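Local coordinates for reticulocyte binding protein (Streptococcus agalactiae COH1, PDB 3FAW), which acts as a streptococcal cell-wall pullulanase, probably hydrolysing the alpha-1,6-glucosidic links of pullulan and related branched alpha-glucans, at residues A396-F401 / Y408-N413; S417-F422 / G493-P498; L427-A432 / G460-A465. One frame throughout, in Å; residues are numbered along the deposited sequence.

Interaction 1: residues A396-F401 / Y408-N413; sequences AKTYLF and YYHFMN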
ATOM      1  N   ALA A 396       2.183  -9.081  10.756  1.00 12.67           N
ATOM      2  CA  ALA A 396       3.580  -9.425  11.037  1.00 11.90           C
ATOM      3  C   ALA A 396       3.719 -10.827  11.622  1.00 11.07           C
ATOM      4  O   ALA A 396       4.678 -11.534  11.326  1.00 10.46           O
ATOM      5  CB  ALA A 396       4.200  -8.397  11.990  1.00 11.57           C
ATOM      6  N   LYS A 397       2.760 -11.210  12.463  1.00 10.90           N
ATOM      7  CA  LYS A 397       2.793 -12.486  13.169  1.00 11.03           C
ATOM      8  C   LYS A 397       1.404 -13.094  13.174  1.00 11.24           C
ATOM      9  O   LYS A 397       0.444 -12.429  13.544  1.00 12.66           O
ATOM     10  CB  LYS A 397       3.251 -12.287  14.623  1.00 10.50           C
ATOM     11  CG  LYS A 397       4.663 -11.753  14.787  1.00 13.24           C
ATOM     12  CD  LYS A 397       5.702 -12.760  14.330  1.00 15.85           C
ATOM     13  CE  LYS A 397       7.105 -12.312  14.688  1.00 19.38           C
ATOM     14  NZ  LYS A 397       8.127 -13.323  14.288  1.00 18.44           N
ATOM     15  N   THR A 398       1.304 -14.364  12.782  1.00 10.68           N
ATOM     16  CA  THR A 398       0.018 -15.063  12.725  1.00 10.13           C
ATOM     17  C   THR A 398      -0.710 -15.033  14.073  1.00 10.20           C
ATOM     18  O   THR A 398      -1.934 -14.933  14.116  1.00 12.04           O
ATOM     19  CB  THR A 398       0.206 -16.534  12.259  1.00 12.01           C
ATOM     20  OG1 THR A 398       0.809 -16.549  10.960  1.00  9.88           O
ATOM     21  CG2 THR A 398      -1.125 -17.281  12.211  1.00  7.75           C
ATOM     22  N   TYR A 399       0.042 -15.089  15.172  1.00 10.85           N
ATOM     23  CA  TYR A 399      -0.556 -15.097  16.507  1.00 11.40           C
ATOM     24  C   TYR A 399      -1.330 -13.813  16.877  1.00 12.24           C
ATOM     25  O   TYR A 399      -2.229 -13.860  17.715  1.00 13.37           O
ATOM     26  CB  TYR A 399       0.481 -15.464  17.587  1.00 11.93           C
ATOM     27  CG  TYR A 399       1.637 -14.498  17.795  1.00 10.97           C
ATOM     28  CD1 TYR A 399       1.432 -13.222  18.325  1.00 10.34           C
ATOM     29  CD2 TYR A 399       2.944 -14.884  17.512  1.00 11.16           C
ATOM     30  CE1 TYR A 399       2.494 -12.351  18.536  1.00  8.75           C
ATOM     31  CE2 TYR A 399       4.014 -14.023  17.724  1.00 13.84           C
ATOM     32  CZ  TYR A 399       3.781 -12.755  18.235  1.00 11.41           C
ATOM     33  OH  TYR A 399       4.837 -11.905  18.444  1.00 12.37           O
ATOM     34  N   LEU A 400      -0.994 -12.686  16.249  1.00 12.49           N
ATOM     35  CA  LEU A 400      -1.651 -11.402  16.537  1.00 12.00           C
ATOM     36  C   LEU A 400      -3.174 -11.508  16.588  1.00 11.81           C
ATOM     37  O   LEU A 400      -3.814 -10.947  17.479  1.00 12.55           O
ATOM     38  CB  LEU A 400      -1.246 -10.333  15.505  1.00 12.18           C
ATOM     39  CG  LEU A 400       0.072  -9.613  15.785  1.00 13.72           C
ATOM     40  CD1 LEU A 400       0.615  -8.911  14.537  1.00 12.15           C
ATOM     41  CD2 LEU A 400      -0.117  -8.615  16.938  1.00 12.92           C
ATOM     42  N   PHE A 401      -3.737 -12.214  15.608  1.00 12.48           N
ATOM     43  CA  PHE A 401      -5.172 -12.472  15.529  1.00 10.75           C
ATOM     44  C   PHE A 401      -5.528 -13.917  15.895  1.00 10.70           C
ATOM     45  O   PHE A 401      -6.604 -14.166  16.437  1.00 11.15           O
ATOM     46  CB  PHE A 401      -5.688 -12.148  14.127  1.00 10.90           C
ATOM     47  CG  PHE A 401      -5.950 -10.683  13.901  1.00 10.46           C
ATOM     48  CD1 PHE A 401      -7.173 -10.129  14.233  1.00  7.05           C
ATOM     49  CD2 PHE A 401      -4.976  -9.864  13.351  1.00  6.91           C
ATOM     50  CE1 PHE A 401      -7.421  -8.781  14.027  1.00  8.69           C
ATOM     51  CE2 PHE A 401      -5.214  -8.517  13.149  1.00 10.59           C
ATOM     52  CZ  PHE A 401      -6.440  -7.976  13.483  1.00  9.66           C
ATOM     53  N   TYR A 408     -10.465 -18.537  12.325  1.00 13.11           N
ATOM     54  CA  TYR A 408     -11.467 -17.582  11.841  1.00 14.30           C
ATOM     55  C   TYR A 408     -10.915 -16.396  11.034  1.00 13.87           C
ATOM     56  O   TYR A 408     -11.294 -16.200   9.878  1.00 13.28           O
ATOM     57  CB  TYR A 408     -12.333 -17.029  12.987  1.00 14.27           C
ATOM     58  CG  TYR A 408     -13.296 -16.004  12.446  1.00 13.82           C
ATOM     59  CD1 TYR A 408     -14.514 -16.395  11.902  1.00 11.97           C
ATOM     60  CD2 TYR A 408     -12.952 -14.654  12.399  1.00  9.98           C
ATOM     61  CE1 TYR A 408     -15.378 -15.473  11.360  1.00 14.50           C
ATOM     62  CE2 TYR A 408     -13.802 -13.724  11.855  1.00 10.05           C
ATOM     63  CZ  TYR A 408     -15.019 -14.134  11.333  1.00 12.97           C
ATOM     64  OH  TYR A 408     -15.878 -13.212  10.787  1.00 11.50           O
ATOM     65  N   TYR A 409     -10.067 -15.592  11.665  1.00 13.69           N
ATOM     66  CA  TYR A 409      -9.663 -14.287  11.116  1.00 13.34           C
ATOM     67  C   TYR A 409      -8.895 -14.385   9.802  1.00 12.50           C
ATOM     68  O   TYR A 409      -9.037 -13.533   8.922  1.00 12.27           O
ATOM     69  CB  TYR A 409      -8.805 -13.513  12.125  1.00 13.32           C
ATOM     70  CG  TYR A 409      -9.586 -12.703  13.140  1.00 13.20           C
ATOM     71  CD1 TYR A 409     -10.329 -11.591  12.748  1.00 12.47           C
ATOM     72  CD2 TYR A 409      -9.549 -13.023  14.497  1.00 12.73           C
ATOM     73  CE1 TYR A 409     -11.031 -10.834  13.672  1.00 10.06           C
ATOM     74  CE2 TYR A 409     -10.248 -12.270  15.430  1.00 13.56           C
ATOM     75  CZ  TYR A 409     -10.984 -11.176  15.010  1.00 13.29           C
ATOM     76  OH  TYR A 409     -11.671 -10.419  15.929  1.00 14.19           O
ATOM     77  N   HIS A 410      -8.072 -15.420   9.677  1.00 12.03           N
ATOM     78  CA  HIS A 410      -7.235 -15.577   8.495  1.00 11.85           C
ATOM     79  C   HIS A 410      -7.930 -16.425   7.431  1.00 11.37           C
ATOM     80  O   HIS A 410      -8.837 -17.205   7.740  1.00 10.75           O
ATOM     81  CB  HIS A 410      -5.894 -16.211   8.871  1.00 11.49           C
ATOM     82  CG  HIS A 410      -5.166 -15.484   9.959  1.00 13.42           C
ATOM     83  ND1 HIS A 410      -4.986 -16.013  11.220  1.00  9.85           N
ATOM     84  CD2 HIS A 410      -4.577 -14.264   9.975  1.00 13.76           C
ATOM     85  CE1 HIS A 410      -4.314 -15.152  11.963  1.00 12.37           C
ATOM     86  NE2 HIS A 410      -4.052 -14.083  11.233  1.00 13.92           N
ATOM     87  N   PHE A 411      -7.507 -16.254   6.181  1.00 10.37           N
ATOM     88  CA  PHE A 411      -7.834 -17.217   5.133  1.00 11.88           C
ATOM     89  C   PHE A 411      -7.264 -18.563   5.577  1.00 12.92           C
ATOM     90  O   PHE A 411      -6.184 -18.616   6.165  1.00 13.59           O
ATOM     91  CB  PHE A 411      -7.236 -16.824   3.782  1.00 10.81           C
ATOM     92  CG  PHE A 411      -7.974 -15.722   3.067  1.00  9.76           C
ATOM     93  CD1 PHE A 411      -9.351 -15.779   2.884  1.00  6.97           C
ATOM     94  CD2 PHE A 411      -7.276 -14.640   2.534  1.00  9.62           C
ATOM     95  CE1 PHE A 411     -10.024 -14.768   2.208  1.00  7.85           C
ATOM     96  CE2 PHE A 411      -7.945 -13.621   1.854  1.00  9.75           C
ATOM     97  CZ  PHE A 411      -9.321 -13.689   1.689  1.00  9.41           C
ATOM     98  N   MET A 412      -8.000 -19.637   5.309  1.00 12.49           N
ATOM     99  CA  MET A 412      -7.691 -20.938   5.889  1.00 12.77           C
ATOM    100  C   MET A 412      -7.564 -22.056   4.862  1.00 12.67           C
ATOM    101  O   MET A 412      -8.162 -22.009   3.784  1.00 11.95           O
ATOM    102  CB  MET A 412      -8.776 -21.319   6.898  1.00 13.19           C
ATOM    103  CG  MET A 412      -8.586 -20.722   8.285  1.00 12.62           C
ATOM    104  SD  MET A 412      -9.978 -21.114   9.366  1.00 16.45           S
ATOM    105  CE  MET A 412     -11.264 -20.121   8.607  1.00 13.82           C
ATOM    106  N   ASN A 413      -6.761 -23.056   5.222  1.00 12.85           N
ATOM    107  CA  ASN A 413      -6.753 -24.339   4.536  1.00 14.30           C
ATOM    108  C   ASN A 413      -7.968 -25.124   5.024  1.00 14.40           C
ATOM    109  O   ASN A 413      -8.546 -24.794   6.063  1.00 12.73           O
ATOM    110  CB  ASN A 413      -5.470 -25.121   4.844  1.00 14.36           C
ATOM    111  CG  ASN A 413      -4.217 -24.417   4.357  1.00 13.63           C
ATOM    112  OD1 ASN A 413      -4.046 -24.192   3.167  1.00 12.85           O
ATOM    113  ND2 ASN A 413      -3.322 -24.088   5.283  1.00 12.73           N
TER
HETATM  114  O   HOH W   1      -2.520 -12.187  12.518  1.00 11.14           O
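The Y409 ring is held between two aromatic neighbours. On one face F401 places CD1 over the centre of the ring, 3.7 Å from Y409 CG; on the opposite face lies Y408 CD2, displaced toward the rim. F401 and Y409 form an edge-to-face pair with centroids 4.9 Å apart and planes at 60°, setting C-H groups of phenylalanine against the tyrosine pi cloud.

At its edge, H410 CE1 comes within 3.2 Å of T398 O, near the ring plane, and NE2 meets a water in that plane at 2.8 Å. The water donates to K397 O and accepts a weak bond from F401 N, linking the imidazole to both backbones. Imidazole suits the place because ND1 can meet the carboxylate of E402 while NE2 meets the water, consistent with the ring's orientation. Branched T398 serves two partners: CG2, anti to the backbone N (chi1 -59°), lies 3.8 Å from H410 CE1, and OG1 bonds E420.

Helix 399-402 follows barrel strand 385-390, and the loop 408-413 that it meets is backed by helix 122-129 and the start of helix 432-449, both touching Y408.

Interaction 2: residues S417-F422 / G493-P498; sequences SPRESF and GDQGKP
R419 reaches across to the loop 493-498 with an extended chain and is gripped there by a backbone oxygen and an overlying side chain. Its NH1 donates to G493 O at 3.0 Å. The bond is bent, with an N-H...O angle of 131°, and the donor stands above the carbonyl plane, not on a lone pair. The same oxygen lies 3.3 Å from R419 CD, alongside the aliphatic part of the chain.

The arginine precedes strand 420-421 of a small two-stranded hairpin, whereas its partner belongs to the loop that follows strand 482-485 of the parallel barrel. That loop contains a type II beta turn from D494 to K497, closed by K497 N to D494 O at 3.0 Å. G496 takes the positive phi of the third position, and G493 likewise has a positive phi, a backbone shape that glycine adopts easily as it presents its carbonyl to R419.

Q495 supplies the cover over one guanidinium face. Its CB lies 3.3 Å from R419 NH2, and its backbone N stands over the centre of the group. With CG anti to the backbone N (chi1 -172°), the glutamine runs on across the arginine at about a right angle, and its amide plane ends up only 10° from that of the guanidinium. The polar ends are held from the neighbouring loop: N413 OD1 receives R419 NE, and Q495 OE1 takes the backbone N-H of E414.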
ATOM      1  N   SER A 417      -6.144 -24.752   9.496  1.00 15.89           N
ATOM      2  CA  SER A 417      -4.888 -24.032   9.721  1.00 15.57           C
ATOM      3  C   SER A 417      -4.855 -22.723   8.927  1.00 15.34           C
ATOM      4  O   SER A 417      -5.395 -22.653   7.817  1.00 15.89           O
ATOM      5  CB  SER A 417      -3.674 -24.903   9.362  1.00 16.10           C
ATOM      6  OG  SER A 417      -3.662 -25.255   7.989  1.00 14.71           O
ATOM      7  N   PRO A 418      -4.242 -21.674   9.500  1.00 14.51           N
ATOM      8  CA  PRO A 418      -4.197 -20.378   8.823  1.00 14.33           C
ATOM      9  C   PRO A 418      -3.214 -20.348   7.662  1.00 13.48           C
ATOM     10  O   PRO A 418      -2.103 -20.856   7.777  1.00 12.11           O
ATOM     11  CB  PRO A 418      -3.732 -19.426   9.927  1.00 14.19           C
ATOM     12  CG  PRO A 418      -2.923 -20.275  10.825  1.00 14.66           C
ATOM     13  CD  PRO A 418      -3.576 -21.626  10.814  1.00 13.94           C
ATOM     14  N   ARG A 419      -3.630 -19.755   6.548  1.00 13.27           N
ATOM     15  CA  ARG A 419      -2.705 -19.455   5.468  1.00 12.00           C
ATOM     16  C   ARG A 419      -1.866 -18.233   5.838  1.00 11.75           C
ATOM     17  O   ARG A 419      -2.357 -17.290   6.466  1.00 11.62           O
ATOM     18  CB  ARG A 419      -3.455 -19.260   4.154  1.00 12.17           C
ATOM     19  CG  ARG A 419      -4.049 -20.554   3.645  1.00 11.71           C
ATOM     20  CD  ARG A 419      -4.768 -20.386   2.322  1.00 11.14           C
ATOM     21  NE  ARG A 419      -4.804 -21.647   1.588  1.00 13.30           N
ATOM     22  CZ  ARG A 419      -5.213 -21.782   0.330  1.00 13.41           C
ATOM     23  NH1 ARG A 419      -5.640 -20.726  -0.357  1.00 12.22           N
ATOM     24  NH2 ARG A 419      -5.189 -22.981  -0.243  1.00 10.38           N
ATOM     25  N   GLU A 420      -0.596 -18.269   5.445  1.00 11.54           N
ATOM     26  CA  GLU A 420       0.395 -17.324   5.929  1.00 13.10           C
ATOM     27  C   GLU A 420       1.160 -16.661   4.791  1.00 14.10           C
ATOM     28  O   GLU A 420       1.292 -17.225   3.706  1.00 12.70           O
ATOM     29  CB  GLU A 420       1.378 -18.041   6.860  1.00 13.97           C
ATOM     30  CG  GLU A 420       0.756 -18.515   8.163  1.00 13.67           C
ATOM     31  CD  GLU A 420       1.767 -19.159   9.097  1.00 14.85           C
ATOM     32  OE1 GLU A 420       2.602 -19.959   8.618  1.00 17.68           O
ATOM     33  OE2 GLU A 420       1.722 -18.867  10.310  1.00 12.95           O
ATOM     34  N   SER A 421       1.669 -15.465   5.065  1.00 16.59           N
ATOM     35  CA  SER A 421       2.360 -14.655   4.069  1.00 19.40           C
ATOM     36  C   SER A 421       3.330 -13.693   4.752  1.00 19.77           C
ATOM     37  O   SER A 421       2.957 -13.021   5.714  1.00 19.89           O
ATOM     38  CB  SER A 421       1.345 -13.852   3.254  1.00 19.98           C
ATOM     39  OG  SER A 421       1.961 -13.217   2.151  1.00 22.15           O
ATOM     40  N   PHE A 422       4.563 -13.633   4.243  1.00 19.65           N
ATOM     41  CA  PHE A 422       5.611 -12.746   4.770  1.00 19.55           C
ATOM     42  C   PHE A 422       5.842 -12.900   6.277  1.00 19.16           C
ATOM     43  O   PHE A 422       6.027 -11.908   6.994  1.00 18.80           O
ATOM     44  CB  PHE A 422       5.314 -11.285   4.415  1.00 20.58           C
ATOM     45  CG  PHE A 422       5.220 -11.039   2.944  1.00 22.33           C
ATOM     46  CD1 PHE A 422       6.370 -10.974   2.165  1.00 24.76           C
ATOM     47  CD2 PHE A 422       3.988 -10.896   2.328  1.00 23.77           C
ATOM     48  CE1 PHE A 422       6.290 -10.761   0.798  1.00 25.73           C
ATOM     49  CE2 PHE A 422       3.899 -10.683   0.963  1.00 26.11           C
ATOM     50  CZ  PHE A 422       5.052 -10.616   0.193  1.00 25.51           C
ATOM     51  N   GLY A 493      -6.924 -16.669  -0.907  1.00 12.69           N
ATOM     52  CA  GLY A 493      -8.236 -16.867  -0.290  1.00 11.38           C
ATOM     53  C   GLY A 493      -8.321 -18.126   0.553  1.00 12.27           C
ATOM     54  O   GLY A 493      -7.300 -18.660   0.989  1.00 10.39           O
ATOM     55  N   ASP A 494      -9.548 -18.588   0.790  1.00 12.78           N
ATOM     56  CA  ASP A 494      -9.799 -19.842   1.506  1.00 12.78           C
ATOM     57  C   ASP A 494      -9.655 -21.013   0.534  1.00 13.84           C
ATOM     58  O   ASP A 494     -10.148 -20.945  -0.592  1.00 13.28           O
ATOM     59  CB  ASP A 494     -11.213 -19.853   2.102  1.00 11.75           C
ATOM     60  CG  ASP A 494     -11.363 -18.937   3.310  1.00 11.93           C
ATOM     61  OD1 ASP A 494     -10.515 -18.988   4.220  1.00 10.66           O
ATOM     62  OD2 ASP A 494     -12.358 -18.186   3.366  1.00  9.10           O
ATOM     63  N   GLN A 495      -8.991 -22.086   0.962  1.00 15.66           N
ATOM     64  CA  GLN A 495      -8.765 -23.231   0.076  1.00 16.97           C
ATOM     65  C   GLN A 495     -10.089 -23.786  -0.461  1.00 17.80           C
ATOM     66  O   GLN A 495     -10.998 -24.105   0.308  1.00 18.58           O
ATOM     67  CB  GLN A 495      -7.984 -24.348   0.784  1.00 17.56           C
ATOM     68  CG  GLN A 495      -7.557 -25.473  -0.170  1.00 18.27           C
ATOM     69  CD  GLN A 495      -6.910 -26.664   0.518  1.00 20.29           C
ATOM     70  OE1 GLN A 495      -6.566 -26.512   1.790  1.00 23.22           O
ATOM     71  NE2 GLN A 495      -6.717 -27.712  -0.102  1.00 21.56           N
ATOM     72  N   GLY A 496     -10.189 -23.883  -1.784  1.00 18.68           N
ATOM     73  CA  GLY A 496     -11.374 -24.436  -2.438  1.00 19.34           C
ATOM     74  C   GLY A 496     -12.603 -23.543  -2.424  1.00 20.47           C
ATOM     75  O   GLY A 496     -13.705 -24.004  -2.721  1.00 21.52           O
ATOM     76  N   LYS A 497     -12.423 -22.267  -2.094  1.00 21.06           N
ATOM     77  CA  LYS A 497     -13.528 -21.311  -2.048  1.00 22.45           C
ATOM     78  C   LYS A 497     -13.202 -20.086  -2.909  1.00 21.82           C
ATOM     79  O   LYS A 497     -12.832 -19.036  -2.383  1.00 21.09           O
ATOM     80  CB  LYS A 497     -13.814 -20.915  -0.597  1.00 23.57           C
ATOM     81  CG  LYS A 497     -14.388 -22.065   0.231  1.00 24.67           C
ATOM     82  CD  LYS A 497     -14.613 -21.688   1.690  1.00 25.93           C
ATOM     83  CE  LYS A 497     -15.376 -22.793   2.422  1.00 27.81           C
ATOM     84  NZ  LYS A 497     -15.333 -22.649   3.903  1.00 30.13           N
ATOM     85  N   PRO A 498     -13.341 -20.221  -4.243  1.00 21.69           N
ATOM     86  CA  PRO A 498     -12.958 -19.140  -5.156  1.00 21.04           C
ATOM     87  C   PRO A 498     -13.814 -17.894  -4.977  1.00 19.14           C
ATOM     88  O   PRO A 498     -15.009 -17.997  -4.717  1.00 20.16           O
ATOM     89  CB  PRO A 498     -13.189 -19.743  -6.551  1.00 21.22           C
ATOM     90  CG  PRO A 498     -13.327 -21.201  -6.346  1.00 22.26           C
ATOM     91  CD  PRO A 498     -13.874 -21.384  -4.973  1.00 21.61           C
TER

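Interaction 3: residues L427-A432 / G460-A465; sequences LGTTHA and GDHDAA
T429 OG1 is the hub between the loop 427-432 and the segment 460-465, for it makes two hydrogen bonds of opposite sense. It accepts from H462 ND1 at 3.1 Å, lying 8° out of the imidazole plane, and donates to D463 OD1 at 2.7 Å, meeting that oxygen nearly in line with its C-O bond. A hydroxyl suits the place because one small group can both accept and donate. The threonine turns OG1 between its backbone N and carbonyl carbon (chi1 55°), which brings the methyl CG2 to 3.5 Å from H462 ND1. T430 CG2 packs against the carboxylate carbon D463 CG, at 3.3 Å.

The aspartate is fixed from its other oxygen too. D463 OD2 accepts the backbone N of A466, making D463 the N-cap of helix 464-477, and forms a salt bridge with R435 NH2. R435 also gives its NE to T429 O, which would ease the closeness of that carbonyl to the carboxylate; the positive charge and the helix start probably favour the ionised aspartate.

On the opposing side a type I beta turn from G428 to H431, closed by H431 N to G428 O at 2.9 Å, presents T429 and T430 side by side. Backbone bonds from H462 to A502 and from A464 to K500 hold the partner segment.

H431 is at the N-cap position of helix 432-449. The contact therefore joins the approaches to two successive helices of the (beta/alpha)8 barrel. Segment 460-465 follows strand 453-456, the fourth, at whose C-terminal end the alpha-amylase family carries its catalytic nucleophile; the contact thus probably lies on the catalytic side of the barrel.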
ATOM      1  N   LEU A 427      -4.977 -12.063   6.383  1.00 12.07           N
ATOM      2  CA  LEU A 427      -6.295 -11.613   6.839  1.00 11.82           C
ATOM      3  C   LEU A 427      -7.380 -11.974   5.816  1.00 12.05           C
ATOM      4  O   LEU A 427      -7.337 -11.524   4.672  1.00 12.91           O
ATOM      5  CB  LEU A 427      -6.276 -10.103   7.105  1.00 12.37           C
ATOM      6  CG  LEU A 427      -7.453  -9.484   7.864  1.00 13.61           C
ATOM      7  CD1 LEU A 427      -7.554 -10.024   9.287  1.00 12.62           C
ATOM      8  CD2 LEU A 427      -7.329  -7.958   7.877  1.00 13.97           C
ATOM      9  N   GLY A 428      -8.341 -12.795   6.240  1.00 12.52           N
ATOM     10  CA  GLY A 428      -9.387 -13.314   5.354  1.00 11.84           C
ATOM     11  C   GLY A 428     -10.580 -12.387   5.282  1.00 11.78           C
ATOM     12  O   GLY A 428     -11.571 -12.584   5.987  1.00 12.93           O
ATOM     13  N   THR A 429     -10.496 -11.380   4.414  1.00 11.57           N
ATOM     14  CA  THR A 429     -11.460 -10.272   4.432  1.00 12.51           C
ATOM     15  C   THR A 429     -12.831 -10.599   3.834  1.00 13.31           C
ATOM     16  O   THR A 429     -13.672  -9.714   3.722  1.00 14.61           O
ATOM     17  CB  THR A 429     -10.877  -9.004   3.758  1.00 13.52           C
ATOM     18  OG1 THR A 429     -10.427  -9.322   2.436  1.00 12.31           O
ATOM     19  CG2 THR A 429      -9.716  -8.442   4.591  1.00  8.80           C
ATOM     20  N   THR A 430     -13.055 -11.859   3.454  1.00 14.12           N
ATOM     21  CA  THR A 430     -14.399 -12.354   3.153  1.00 13.18           C
ATOM     22  C   THR A 430     -15.143 -12.740   4.442  1.00 13.30           C
ATOM     23  O   THR A 430     -16.366 -12.847   4.449  1.00 11.11           O
ATOM     24  CB  THR A 430     -14.362 -13.574   2.200  1.00 14.48           C
ATOM     25  OG1 THR A 430     -13.550 -14.613   2.763  1.00 13.69           O
ATOM     26  CG2 THR A 430     -13.796 -13.178   0.845  1.00 12.40           C
ATOM     27  N   HIS A 431     -14.392 -12.940   5.526  1.00 12.50           N
ATOM     28  CA  HIS A 431     -14.960 -13.303   6.825  1.00 12.23           C
ATOM     29  C   HIS A 431     -15.435 -12.025   7.517  1.00 11.77           C
ATOM     30  O   HIS A 431     -14.727 -11.025   7.524  1.00 13.04           O
ATOM     31  CB  HIS A 431     -13.931 -14.055   7.688  1.00 10.58           C
ATOM     32  CG  HIS A 431     -13.247 -15.186   6.972  1.00  9.96           C
ATOM     33  ND1 HIS A 431     -12.214 -15.908   7.532  1.00  6.73           N
ATOM     34  CD2 HIS A 431     -13.437 -15.706   5.734  1.00  8.24           C
ATOM     35  CE1 HIS A 431     -11.804 -16.828   6.676  1.00  6.72           C
ATOM     36  NE2 HIS A 431     -12.533 -16.730   5.578  1.00  6.59           N
ATOM     37  N   ALA A 432     -16.635 -12.070   8.092  1.00 11.84           N
ATOM     38  CA  ALA A 432     -17.353 -10.862   8.526  1.00 12.64           C
ATOM     39  C   ALA A 432     -16.579  -9.930   9.467  1.00 12.64           C
ATOM     40  O   ALA A 432     -16.533  -8.712   9.241  1.00 11.54           O
ATOM     41  CB  ALA A 432     -18.696 -11.246   9.162  1.00 13.36           C
ATOM     42  N   GLY A 460      -4.568  -7.333  -4.622  1.00 11.12           N
ATOM     43  CA  GLY A 460      -4.979  -8.572  -5.281  1.00 11.89           C
ATOM     44  C   GLY A 460      -5.128  -9.787  -4.378  1.00 10.78           C
ATOM     45  O   GLY A 460      -5.692 -10.795  -4.795  1.00  9.34           O
ATOM     46  N   ASP A 461      -4.610  -9.701  -3.155  1.00 10.37           N
ATOM     47  CA  ASP A 461      -4.855 -10.720  -2.130  1.00 11.51           C
ATOM     48  C   ASP A 461      -6.290 -10.684  -1.609  1.00 12.45           C
ATOM     49  O   ASP A 461      -6.782 -11.677  -1.069  1.00 13.19           O
ATOM     50  CB  ASP A 461      -3.902 -10.531  -0.935  1.00 12.30           C
ATOM     51  CG  ASP A 461      -2.534 -11.138  -1.164  1.00 13.25           C
ATOM     52  OD1 ASP A 461      -2.188 -11.433  -2.325  1.00 14.33           O
ATOM     53  OD2 ASP A 461      -1.797 -11.316  -0.170  1.00 20.59           O
ATOM     54  N   HIS A 462      -6.950  -9.535  -1.755  1.00 12.08           N
ATOM     55  CA  HIS A 462      -8.280  -9.330  -1.198  1.00 10.75           C
ATOM     56  C   HIS A 462      -9.396  -9.619  -2.183  1.00 10.65           C
ATOM     57  O   HIS A 462      -9.234  -9.475  -3.393  1.00 10.71           O
ATOM     58  CB  HIS A 462      -8.421  -7.896  -0.688  1.00 12.04           C
ATOM     59  CG  HIS A 462      -7.562  -7.608   0.500  1.00 11.18           C
ATOM     60  ND1 HIS A 462      -7.679  -7.992   1.793  1.00 10.87           N
ATOM     61  CD2 HIS A 462      -6.404  -6.864   0.422  1.00  9.82           C
ATOM     62  CE1 HIS A 462      -6.604  -7.472   2.469  1.00 12.62           C
ATOM     63  NE2 HIS A 462      -5.849  -6.799   1.620  1.00 13.54           N
ATOM     64  N   ASP A 463     -10.532 -10.034  -1.634  1.00 10.24           N
ATOM     65  CA  ASP A 463     -11.776 -10.107  -2.376  1.00  9.17           C
ATOM     66  C   ASP A 463     -12.216  -8.700  -2.774  1.00  8.81           C
ATOM     67  O   ASP A 463     -12.055  -7.742  -2.008  1.00  8.59           O
ATOM     68  CB  ASP A 463     -12.872 -10.795  -1.541  1.00 10.41           C
ATOM     69  CG  ASP A 463     -13.107 -10.113  -0.199  1.00 10.73           C
ATOM     70  OD1 ASP A 463     -12.206 -10.168   0.660  1.00 10.30           O
ATOM     71  OD2 ASP A 463     -14.192  -9.529   0.000  1.00 14.02           O
ATOM     72  N   ALA A 464     -12.775  -8.585  -3.975  1.00  7.90           N
ATOM     73  CA  ALA A 464     -13.261  -7.310  -4.495  1.00  8.52           C
ATOM     74  C   ALA A 464     -14.381  -6.717  -3.635  1.00  8.83           C
ATOM     75  O   ALA A 464     -14.482  -5.498  -3.506  1.00  9.73           O
ATOM     76  CB  ALA A 464     -13.733  -7.478  -5.937  1.00  6.95           C
ATOM     77  N   ALA A 465     -15.208  -7.584  -3.047  1.00  9.71           N
ATOM     78  CA  ALA A 465     -16.336  -7.153  -2.212  1.00 10.06           C
ATOM     79  C   ALA A 465     -15.924  -6.322  -0.990  1.00 10.69           C
ATOM     80  O   ALA A 465     -16.583  -5.327  -0.660  1.00 11.24           O
ATOM     81  CB  ALA A 465     -17.161  -8.366  -1.773  1.00 10.55           C
TER

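How the interactions relate
All three contacts knit together the loops on one side of the barrel. Interactions 1 and 3 are buried, whereas interaction 2 is partly open and lies nearer the surface. Their chemistry follows: aromatic packing with one water in interaction 1, a charged arginine on a backbone carbonyl in interaction 2, and a buried threonine hydroxyl bridging a histidine and a helix-capping aspartate in interaction 3. The segments 396-401, 408-413, 417-422 and 427-432 share the long excursion between strand 385-390 and helix 432-449, the position of domain B in alpha-amylases. D494 of interaction 2 bonds M412 N of interaction 1 and H431 NE2 of interaction 3, and H431 ND1 meets Y408 O, which joins all three.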